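Local coordinates for protein tryptophan halogenase superfamily (Brevundimonas sp. BAL3, PDB 6FRL) that acts as a flavin-dependent halogenase of the tryptophan halogenase family, with a preference for bromination over chlorination, at residues W24-R35 with L176-R187; P103-V111 with S156-A164. One frame throughout, in Å; residues are numbered along the deposited sequence.

Interaction 1. Residues W24-R35 with L176-R187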
loop_
_atom_site.group_PDB
_atom_site.type_symbol
_atom_site.label_atom_id
_atom_site.label_comp_id
_atom_site.label_asym_id
_atom_site.label_seq_id
_atom_site.Cartn_x
_atom_site.Cartn_y
_atom_site.Cartn_z
ATOM N N TRP B 24 -27.994 5.110 8.554
ATOM C CA TRP B 24 -28.208 3.829 9.195
ATOM C C TRP B 24 -27.043 2.871 9.034
ATOM O O TRP B 24 -26.860 2.062 9.921
ATOM C CB TRP B 24 -29.544 3.206 8.777
ATOM C CG TRP B 24 -30.675 3.942 9.390
ATOM C CD1 TRP B 24 -31.591 4.699 8.736
ATOM C CD2 TRP B 24 -30.995 4.032 10.774
ATOM N NE1 TRP B 24 -32.484 5.253 9.626
ATOM C CE2 TRP B 24 -32.143 4.860 10.886
ATOM C CE3 TRP B 24 -30.433 3.504 11.931
ATOM C CZ2 TRP B 24 -32.739 5.160 12.107
ATOM C CZ3 TRP B 24 -31.028 3.808 13.166
ATOM C CH2 TRP B 24 -32.168 4.636 13.232
ATOM N N MET B 25 -26.235 2.973 7.960
ATOM C CA MET B 25 -24.945 2.243 7.930
ATOM C C MET B 25 -24.034 2.723 9.067
ATOM O O MET B 25 -23.458 1.901 9.785
ATOM C CB MET B 25 -24.204 2.366 6.590
ATOM C CG MET B 25 -24.787 1.495 5.477
ATOM S SD MET B 25 -24.121 1.949 3.862
ATOM C CE MET B 25 -22.432 1.300 3.963
ATOM N N THR B 26 -23.904 4.040 9.230
ATOM C CA THR B 26 -23.114 4.601 10.329
ATOM C C THR B 26 -23.601 4.110 11.738
ATOM O O THR B 26 -22.812 3.624 12.553
ATOM C CB THR B 26 -23.106 6.143 10.246
ATOM O OG1 THR B 26 -22.593 6.556 8.969
ATOM C CG2 THR B 26 -22.236 6.731 11.330
ATOM N N ALA B 27 -24.905 4.208 11.991
ATOM C CA ALA B 27 -25.500 3.774 13.254
ATOM C C ALA B 27 -25.224 2.310 13.533
ATOM O O ALA B 27 -24.796 1.953 14.651
ATOM C CB ALA B 27 -27.013 4.027 13.268
ATOM N N ALA B 28 -25.460 1.466 12.532
ATOM C CA ALA B 28 -25.259 0.016 12.733
ATOM C C ALA B 28 -23.792 -0.332 13.022
ATOM O O ALA B 28 -23.495 -1.129 13.945
ATOM C CB ALA B 28 -25.762 -0.767 11.539
ATOM N N ALA B 29 -22.884 0.290 12.255
ATOM C CA ALA B 29 -21.435 0.064 12.396
ATOM C C ALA B 29 -20.938 0.515 13.770
ATOM O O ALA B 29 -20.224 -0.229 14.422
ATOM C CB ALA B 29 -20.664 0.783 11.297
ATOM N N LEU B 30 -21.356 1.713 14.216
ATOM C CA LEU B 30 -20.971 2.216 15.536
ATOM C C LEU B 30 -21.640 1.436 16.698
ATOM O O LEU B 30 -21.009 1.219 17.747
ATOM C CB LEU B 30 -21.247 3.725 15.644
ATOM C CG LEU B 30 -20.468 4.618 14.679
ATOM C CD1 LEU B 30 -20.775 6.091 14.913
ATOM C CD2 LEU B 30 -18.959 4.353 14.788
ATOM N N VAL B 31 -22.888 1.003 16.513
ATOM C CA VAL B 31 -23.543 0.127 17.500
ATOM C C VAL B 31 -22.719 -1.143 17.737
ATOM O O VAL B 31 -22.394 -1.450 18.876
ATOM C CB VAL B 31 -25.034 -0.158 17.122
ATOM C CG1 VAL B 31 -25.582 -1.426 17.758
ATOM C CG2 VAL B 31 -25.916 1.028 17.532
ATOM N N GLN B 32 -22.327 -1.844 16.671
ATOM C CA GLN B 32 -21.520 -3.080 16.827
ATOM C C GLN B 32 -20.139 -2.817 17.458
ATOM O O GLN B 32 -19.675 -3.570 18.284
ATOM C CB GLN B 32 -21.289 -3.775 15.474
ATOM C CG GLN B 32 -20.366 -5.007 15.525
ATOM C CD GLN B 32 -21.091 -6.261 15.892
ATOM O OE1 GLN B 32 -21.903 -6.283 16.831
ATOM N NE2 GLN B 32 -20.827 -7.336 15.145
ATOM N N HIS B 33 -19.483 -1.764 16.998
ATOM C CA HIS B 33 -18.117 -1.481 17.393
ATOM C C HIS B 33 -18.013 -1.031 18.862
ATOM O O HIS B 33 -17.053 -1.325 19.515
ATOM C CB HIS B 33 -17.574 -0.416 16.465
ATOM C CG HIS B 33 -16.114 -0.183 16.590
ATOM N ND1 HIS B 33 -15.569 1.062 16.869
ATOM C CD2 HIS B 33 -15.076 -1.022 16.407
ATOM C CE1 HIS B 33 -14.253 0.966 16.860
ATOM N NE2 HIS B 33 -13.929 -0.289 16.591
ATOM N N PHE B 34 -19.018 -0.306 19.346
ATOM C CA PHE B 34 -19.093 0.180 20.715
ATOM C C PHE B 34 -20.267 -0.494 21.475
ATOM O O PHE B 34 -20.898 0.161 22.330
ATOM C CB PHE B 34 -19.343 1.709 20.703
ATOM C CG PHE B 34 -18.196 2.539 20.202
ATOM C CD1 PHE B 34 -17.065 2.718 20.984
ATOM C CD2 PHE B 34 -18.269 3.213 18.985
ATOM C CE1 PHE B 34 -16.011 3.529 20.548
ATOM C CE2 PHE B 34 -17.202 4.003 18.534
ATOM C CZ PHE B 34 -16.066 4.148 19.305
ATOM N N ARG B 35 -20.545 -1.781 21.199
ATOM C CA ARG B 35 -21.775 -2.462 21.689
ATOM C C ARG B 35 -22.002 -2.390 23.209
ATOM O O ARG B 35 -23.076 -1.976 23.651
ATOM C CB ARG B 35 -21.846 -3.933 21.216
ATOM C CG ARG B 35 -23.255 -4.557 21.341
ATOM C CD ARG B 35 -23.331 -5.897 20.599
ATOM N NE ARG B 35 -23.603 -5.817 19.163
ATOM C CZ ARG B 35 -24.789 -5.541 18.625
ATOM N NH1 ARG B 35 -25.847 -5.283 19.375
ATOM N NH2 ARG B 35 -24.940 -5.503 17.314
ATOM N N LEU B 176 -30.752 -2.283 8.376
ATOM C CA LEU B 176 -29.726 -1.774 9.289
ATOM C C LEU B 176 -30.307 -0.990 10.449
ATOM O O LEU B 176 -29.771 -1.077 11.567
ATOM C CB LEU B 176 -28.689 -0.940 8.542
ATOM C CG LEU B 176 -27.967 -1.733 7.431
ATOM C CD1 LEU B 176 -27.122 -0.786 6.546
ATOM C CD2 LEU B 176 -27.142 -2.864 8.000
ATOM N N ARG B 177 -31.383 -0.241 10.198
ATOM C CA ARG B 177 -32.154 0.442 11.271
ATOM C C ARG B 177 -32.643 -0.516 12.358
ATOM O O ARG B 177 -32.481 -0.250 13.547
ATOM C CB ARG B 177 -33.353 1.196 10.711
ATOM C CG ARG B 177 -34.309 1.688 11.784
ATOM C CD ARG B 177 -35.459 2.514 11.245
ATOM N NE ARG B 177 -36.476 2.673 12.295
ATOM C CZ ARG B 177 -37.694 3.207 12.118
ATOM N NH1 ARG B 177 -38.093 3.635 10.927
ATOM N NH2 ARG B 177 -38.516 3.325 13.155
ATOM N N ALA B 178 -33.254 -1.618 11.954
ATOM C CA ALA B 178 -33.711 -2.624 12.910
ATOM C C ALA B 178 -32.515 -3.228 13.656
ATOM O O ALA B 178 -32.604 -3.445 14.871
ATOM C CB ALA B 178 -34.529 -3.695 12.217
ATOM N N TYR B 179 -31.395 -3.454 12.959
ATOM C CA TYR B 179 -30.149 -3.893 13.613
ATOM C C TYR B 179 -29.626 -2.889 14.626
ATOM O O TYR B 179 -29.188 -3.273 15.708
ATOM C CB TYR B 179 -29.044 -4.169 12.570
ATOM C CG TYR B 179 -27.714 -4.643 13.119
ATOM C CD1 TYR B 179 -26.749 -3.741 13.566
ATOM C CD2 TYR B 179 -27.416 -5.998 13.150
ATOM C CE1 TYR B 179 -25.522 -4.180 14.061
ATOM C CE2 TYR B 179 -26.198 -6.459 13.649
ATOM C CZ TYR B 179 -25.243 -5.544 14.096
ATOM O OH TYR B 179 -24.033 -5.994 14.557
ATOM N N ALA B 180 -29.635 -1.616 14.270
ATOM C CA ALA B 180 -29.063 -0.596 15.124
ATOM C C ALA B 180 -29.907 -0.382 16.401
ATOM O O ALA B 180 -29.339 -0.293 17.523
ATOM C CB ALA B 180 -28.878 0.701 14.357
ATOM N N GLU B 181 -31.233 -0.342 16.226
ATOM C CA GLU B 181 -32.196 -0.177 17.321
ATOM C C GLU B 181 -32.149 -1.315 18.329
ATOM O O GLU B 181 -32.288 -1.089 19.519
ATOM C CB GLU B 181 -33.626 -0.031 16.763
ATOM C CG GLU B 181 -33.963 1.387 16.323
ATOM C CD GLU B 181 -35.323 1.489 15.674
ATOM O OE1 GLU B 181 -35.971 0.431 15.475
ATOM O OE2 GLU B 181 -35.719 2.617 15.302
ATOM N N ALA B 182 -31.931 -2.545 17.871
ATOM C CA ALA B 182 -31.818 -3.673 18.800
ATOM C C ALA B 182 -30.574 -3.600 19.671
ATOM O O ALA B 182 -30.526 -4.234 20.718
ATOM C CB ALA B 182 -31.851 -4.999 18.051
ATOM N N GLY B 183 -29.546 -2.887 19.216
ATOM C CA GLY B 183 -28.334 -2.672 20.023
ATOM C C GLY B 183 -28.339 -1.389 20.869
ATOM O O GLY B 183 -27.330 -1.069 21.520
ATOM N N GLY B 184 -29.449 -0.649 20.835
ATOM C CA GLY B 184 -29.666 0.480 21.724
ATOM C C GLY B 184 -29.525 1.859 21.119
ATOM O O GLY B 184 -29.295 2.811 21.845
ATOM N N CYS B 185 -29.672 1.963 19.804
ATOM C CA CYS B 185 -29.613 3.227 19.123
ATOM C C CYS B 185 -30.987 3.848 19.240
ATOM O O CYS B 185 -31.971 3.224 18.854
ATOM C CB CYS B 185 -29.209 3.048 17.640
ATOM S SG CYS B 185 -29.147 4.590 16.671
ATOM N N ALA B 186 -31.039 5.077 19.768
ATOM C CA ALA B 186 -32.275 5.906 19.806
ATOM C C ALA B 186 -32.637 6.449 18.436
ATOM O O ALA B 186 -31.764 6.686 17.611
ATOM C CB ALA B 186 -32.108 7.078 20.797
ATOM N N ARG B 187 -33.922 6.680 18.214
ATOM C CA ARG B 187 -34.413 7.241 16.948
ATOM C C ARG B 187 -35.423 8.339 17.259
ATOM O O ARG B 187 -36.288 8.154 18.105
ATOM C CB ARG B 187 -35.055 6.162 16.059
ATOM C CG ARG B 187 -35.641 6.754 14.767
ATOM C CD ARG B 187 -36.170 5.709 13.822
ATOM N NE ARG B 187 -36.818 6.302 12.647
ATOM C CZ ARG B 187 -38.079 6.747 12.580
ATOM N NH1 ARG B 187 -38.881 6.718 13.641
ATOM N NH2 ARG B 187 -38.538 7.249 11.434
HETATM O O HOH W 1 -27.820 -5.070 16.987
#
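W24 loses the most surface of any residue here to the other segment, and R177 covers one face of its indole. CB of R177 sits over the ring system, and CG makes a CH-pi contact 3.8 Å from the centroid of the six-membered ring, 10° off its normal. The R177 chain runs extended to a salt bridge within its own helix, NE to OE2 of E181 at 3.1 Å, and its guanidinium lies face to face with that of R187. E45 OE2 takes both W24 NE1 and R187 NE, tying ring and arginine to one oxygen.

Apolar packing fills the middle. A180 is a knob in the hole made by W24, A27, A28 and V31, its CB 4.0 Å from W24 CZ3 at the ring edge. SG of C185 approaches the same ring obliquely, 5.3 Å from the six-membered centroid, while V31 CG2 packs on C185 CB. Small alanines let the helix axes close to 8.3 Å at 34°. A CB on G183 would run into V31 CG1 and R35 NH1, consistent with a glycine there; G184, the first residue off helical angles, takes a positive phi in a Schellman motif.

Polar groups gather at the other end. Y179, with CG anti to its N (chi1 -179°), lays CD1 3.7 Å from A28 CB and brings its hydroxyl beside Q32 and R35. R35 grips Q32 OE1 side-on, NE at 2.9 Å and NH2 at 3.2 Å, with the oxygen in the guanidinium plane. Water 1 links R35 NH2 to O of Y179, whose hydroxyl bonds to L69 O.

Helix 20-33 thus lies between helix 169-182 and helices 61-68 and 354-367, with V43 of strand 40-45 touching W24 and A27.

Interaction 2. Residues P103-V111 with S156-A164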
loop_
_atom_site.group_PDB
_atom_site.type_symbol
_atom_site.label_atom_id
_atom_site.label_comp_id
_atom_site.label_asym_id
_atom_site.label_seq_id
_atom_site.Cartn_x
_atom_site.Cartn_y
_atom_site.Cartn_z
ATOM N N PRO B 103 -14.754 -6.825 -14.205
ATOM C CA PRO B 103 -15.108 -7.753 -13.146
ATOM C C PRO B 103 -14.447 -7.420 -11.812
ATOM O O PRO B 103 -13.582 -6.566 -11.762
ATOM C CB PRO B 103 -14.523 -9.056 -13.680
ATOM C CG PRO B 103 -13.219 -8.612 -14.288
ATOM C CD PRO B 103 -13.562 -7.309 -14.930
ATOM N N PHE B 104 -14.792 -8.167 -10.778
ATOM C CA PHE B 104 -14.011 -8.196 -9.521
ATOM C C PHE B 104 -13.087 -9.405 -9.555
ATOM O O PHE B 104 -13.468 -10.493 -9.104
ATOM C CB PHE B 104 -14.940 -8.247 -8.310
ATOM C CG PHE B 104 -16.066 -7.263 -8.386
ATOM C CD1 PHE B 104 -15.799 -5.908 -8.381
ATOM C CD2 PHE B 104 -17.401 -7.682 -8.473
ATOM C CE1 PHE B 104 -16.833 -4.976 -8.449
ATOM C CE2 PHE B 104 -18.435 -6.749 -8.535
ATOM C CZ PHE B 104 -18.145 -5.403 -8.527
ATOM N N GLY B 105 -11.903 -9.224 -10.141
ATOM C CA GLY B 105 -10.901 -10.278 -10.206
ATOM C C GLY B 105 -9.667 -9.871 -11.005
ATOM O O GLY B 105 -9.660 -8.834 -11.701
ATOM N N LEU B 106 -8.629 -10.704 -10.918
ATOM C CA LEU B 106 -7.449 -10.575 -11.778
ATOM C C LEU B 106 -7.622 -11.354 -13.103
ATOM O O LEU B 106 -8.579 -12.138 -13.251
ATOM C CB LEU B 106 -6.189 -11.063 -11.065
ATOM C CG LEU B 106 -5.942 -10.650 -9.614
ATOM C CD1 LEU B 106 -4.615 -11.284 -9.140
ATOM C CD2 LEU B 106 -5.981 -9.142 -9.515
ATOM N N TYR B 107 -6.697 -11.093 -14.043
ATOM C CA TYR B 107 -6.616 -11.762 -15.347
ATOM C C TYR B 107 -5.474 -12.771 -15.409
ATOM O O TYR B 107 -4.329 -12.437 -15.156
ATOM C CB TYR B 107 -6.403 -10.738 -16.456
ATOM C CG TYR B 107 -7.572 -9.827 -16.663
ATOM C CD1 TYR B 107 -8.648 -10.201 -17.468
ATOM C CD2 TYR B 107 -7.628 -8.591 -16.038
ATOM C CE1 TYR B 107 -9.734 -9.338 -17.656
ATOM C CE2 TYR B 107 -8.709 -7.737 -16.228
ATOM C CZ TYR B 107 -9.753 -8.112 -17.013
ATOM O OH TYR B 107 -10.802 -7.274 -17.192
ATOM N N GLY B 108 -5.786 -14.006 -15.759
ATOM C CA GLY B 108 -4.758 -14.997 -15.965
ATOM C C GLY B 108 -4.004 -15.321 -14.688
ATOM O O GLY B 108 -4.548 -15.205 -13.569
ATOM N N GLN B 109 -2.754 -15.733 -14.898
ATOM C CA GLN B 109 -1.814 -16.154 -13.863
ATOM C C GLN B 109 -0.490 -15.425 -14.069
ATOM O O GLN B 109 0.124 -15.561 -15.123
ATOM C CB GLN B 109 -1.597 -17.664 -13.970
ATOM C CG GLN B 109 -0.632 -18.316 -12.967
ATOM C CD GLN B 109 -1.163 -18.306 -11.528
ATOM O OE1 GLN B 109 -1.968 -19.185 -11.126
ATOM N NE2 GLN B 109 -0.756 -17.287 -10.754
ATOM N N ASP B 110 -0.082 -14.639 -13.070
ATOM C CA ASP B 110 1.246 -14.008 -13.046
ATOM C C ASP B 110 2.325 -15.090 -12.972
ATOM O O ASP B 110 2.136 -16.133 -12.334
ATOM C CB ASP B 110 1.380 -13.026 -11.866
ATOM C CG ASP B 110 0.569 -11.722 -12.080
ATOM O OD1 ASP B 110 -0.205 -11.636 -13.073
ATOM O OD2 ASP B 110 0.709 -10.764 -11.255
ATOM N N VAL B 111 3.441 -14.841 -13.653
ATOM C CA VAL B 111 4.534 -15.815 -13.786
ATOM C C VAL B 111 5.864 -15.124 -13.512
ATOM O O VAL B 111 6.128 -14.039 -14.035
ATOM C CB VAL B 111 4.540 -16.443 -15.191
ATOM C CG1 VAL B 111 5.781 -17.296 -15.411
ATOM C CG2 VAL B 111 3.256 -17.246 -15.385
ATOM N N SER B 156 -5.568 -22.228 -7.588
ATOM C CA SER B 156 -4.634 -21.168 -8.001
ATOM C C SER B 156 -5.351 -19.838 -8.278
ATOM O O SER B 156 -6.576 -19.759 -8.191
ATOM C CB SER B 156 -3.918 -21.607 -9.278
ATOM O OG SER B 156 -4.866 -21.761 -10.327
ATOM N N GLN B 157 -4.556 -18.811 -8.625
ATOM C CA GLN B 157 -5.037 -17.500 -9.086
ATOM C C GLN B 157 -6.205 -17.493 -10.128
ATOM O O GLN B 157 -7.042 -16.585 -10.093
ATOM C CB GLN B 157 -3.830 -16.659 -9.611
ATOM C CG GLN B 157 -4.142 -15.245 -10.124
ATOM C CD GLN B 157 -2.886 -14.392 -10.452
ATOM O OE1 GLN B 157 -1.778 -14.665 -9.974
ATOM N NE2 GLN B 157 -3.061 -13.359 -11.268
ATOM N N LEU B 158 -6.265 -18.483 -11.026
ATOM C CA LEU B 158 -7.316 -18.551 -12.062
ATOM C C LEU B 158 -8.739 -18.714 -11.549
ATOM O O LEU B 158 -9.683 -18.383 -12.254
ATOM C CB LEU B 158 -7.049 -19.695 -13.072
ATOM C CG LEU B 158 -6.615 -19.321 -14.484
ATOM C CD1 LEU B 158 -5.116 -19.103 -14.451
ATOM C CD2 LEU B 158 -6.977 -20.425 -15.467
ATOM N N SER B 159 -8.892 -19.247 -10.342
ATOM C CA SER B 159 -10.234 -19.496 -9.795
ATOM C C SER B 159 -10.684 -18.415 -8.806
ATOM O O SER B 159 -11.768 -18.532 -8.248
ATOM C CB SER B 159 -10.318 -20.913 -9.182
ATOM O OG SER B 159 -9.116 -21.240 -8.505
ATOM N N VAL B 160 -9.884 -17.357 -8.633
ATOM C CA VAL B 160 -10.190 -16.305 -7.664
ATOM C C VAL B 160 -11.000 -15.201 -8.331
ATOM O O VAL B 160 -10.539 -14.570 -9.270
ATOM C CB VAL B 160 -8.912 -15.661 -7.052
ATOM C CG1 VAL B 160 -9.285 -14.666 -5.950
ATOM C CG2 VAL B 160 -7.996 -16.735 -6.483
ATOM N N PHE B 161 -12.207 -14.977 -7.826
ATOM C CA PHE B 161 -13.043 -13.823 -8.204
ATOM C C PHE B 161 -13.819 -13.404 -6.954
ATOM O O PHE B 161 -13.910 -14.195 -6.000
ATOM C CB PHE B 161 -14.002 -14.142 -9.386
ATOM C CG PHE B 161 -15.005 -15.239 -9.096
ATOM C CD1 PHE B 161 -14.618 -16.567 -9.101
ATOM C CD2 PHE B 161 -16.341 -14.950 -8.844
ATOM C CE1 PHE B 161 -15.544 -17.585 -8.862
ATOM C CE2 PHE B 161 -17.262 -15.971 -8.573
ATOM C CZ PHE B 161 -16.856 -17.289 -8.593
ATOM N N ASP B 162 -14.347 -12.176 -6.948
ATOM C CA ASP B 162 -15.287 -11.754 -5.897
ATOM C C ASP B 162 -16.623 -11.295 -6.511
ATOM O O ASP B 162 -16.804 -11.295 -7.751
ATOM C CB ASP B 162 -14.617 -10.721 -4.981
ATOM C CG ASP B 162 -15.143 -10.748 -3.522
ATOM O OD1 ASP B 162 -16.088 -11.511 -3.179
ATOM O OD2 ASP B 162 -14.599 -9.950 -2.727
ATOM N N TRP B 163 -17.572 -10.959 -5.652
ATOM C CA TRP B 163 -18.919 -10.589 -6.096
ATOM C C TRP B 163 -19.573 -9.641 -5.113
ATOM O O TRP B 163 -19.178 -9.568 -3.943
ATOM C CB TRP B 163 -19.773 -11.844 -6.253
ATOM C CG TRP B 163 -20.089 -12.598 -4.948
ATOM C CD1 TRP B 163 -19.246 -13.407 -4.225
ATOM C CD2 TRP B 163 -21.354 -12.611 -4.248
ATOM N NE1 TRP B 163 -19.904 -13.897 -3.112
ATOM C CE2 TRP B 163 -21.199 -13.434 -3.117
ATOM C CE3 TRP B 163 -22.593 -12.001 -4.472
ATOM C CZ2 TRP B 163 -22.223 -13.660 -2.238
ATOM C CZ3 TRP B 163 -23.629 -12.236 -3.572
ATOM C CH2 TRP B 163 -23.437 -13.050 -2.482
ATOM N N ALA B 164 -20.584 -8.929 -5.589
ATOM C CA ALA B 164 -21.270 -7.922 -4.774
ATOM C C ALA B 164 -22.774 -8.000 -5.014
ATOM O O ALA B 164 -23.243 -8.995 -5.571
ATOM C CB ALA B 164 -20.711 -6.512 -5.080
HETATM O O HOH W 2 -16.163 -10.982 -10.941
#
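Q157 reaches across to residues 106-110 with its side chain extended: CG stands opposite the backbone N (chi1 -179°) and the chain stays extended beyond it, which carries the amide in among L106, G108, Q109 and D110. Its NE2 lies 3.4 Å from L106 CD1 and 3.3 Å from G108 O. Q109, by contrast, bends at chi2 (68°), folding its own amide back over CB of Q157, with NE2 3.3 Å from that carbon. The two amide planes stand 76° apart, and NE2 of Q109 is too badly angled to bond to OE1 of Q157. With an alanine in place of Q157 the CB beside the Q109 amide would remain, but a gap would probably open next to L106 CD1 and G108 O, where the extended amide now lies. L158 brings CD1 to 3.8 Å from Q109 CB.

At the other end the contact is held by backbone. D162 N donates to F104 O at 2.9 Å, nearly straight, and F161 CA adds a CA-H...O contact to the same oxygen. The F104 ring turns its edge to D162 O, while CE2 approaches A164 CB at 4.1 Å. OD1 of D162 forms a salt bridge with R63.

Two irregular segments running roughly antiparallel, with a single clear hydrogen bond between them, make this a loop-on-loop contact: it joins the linker after strand 99-103 to the one leading into strand 164-168.

Interactions 1 and 2 lie apart in the fold: their centres are 35 Å from one another, and the nearest atoms about 12 Å. In sequence, both segments of interaction 2 fall between those of interaction 1, and strand 164-168 followed by helix 169-182 leads directly from one contact to the other. Interaction 1 probably lies on the dinucleotide-binding side: W24 is near, without touching, G18, G20 and G23, a GxGxxG pattern consistent with a Rossmann-type flavin site. A bound MES, probably from the crystallisation liquor, comes about 4 Å from the V31 side chain. The centre of interaction 2 is about 19 Å from the centre of the chain, that of interaction 1 about 23 Å.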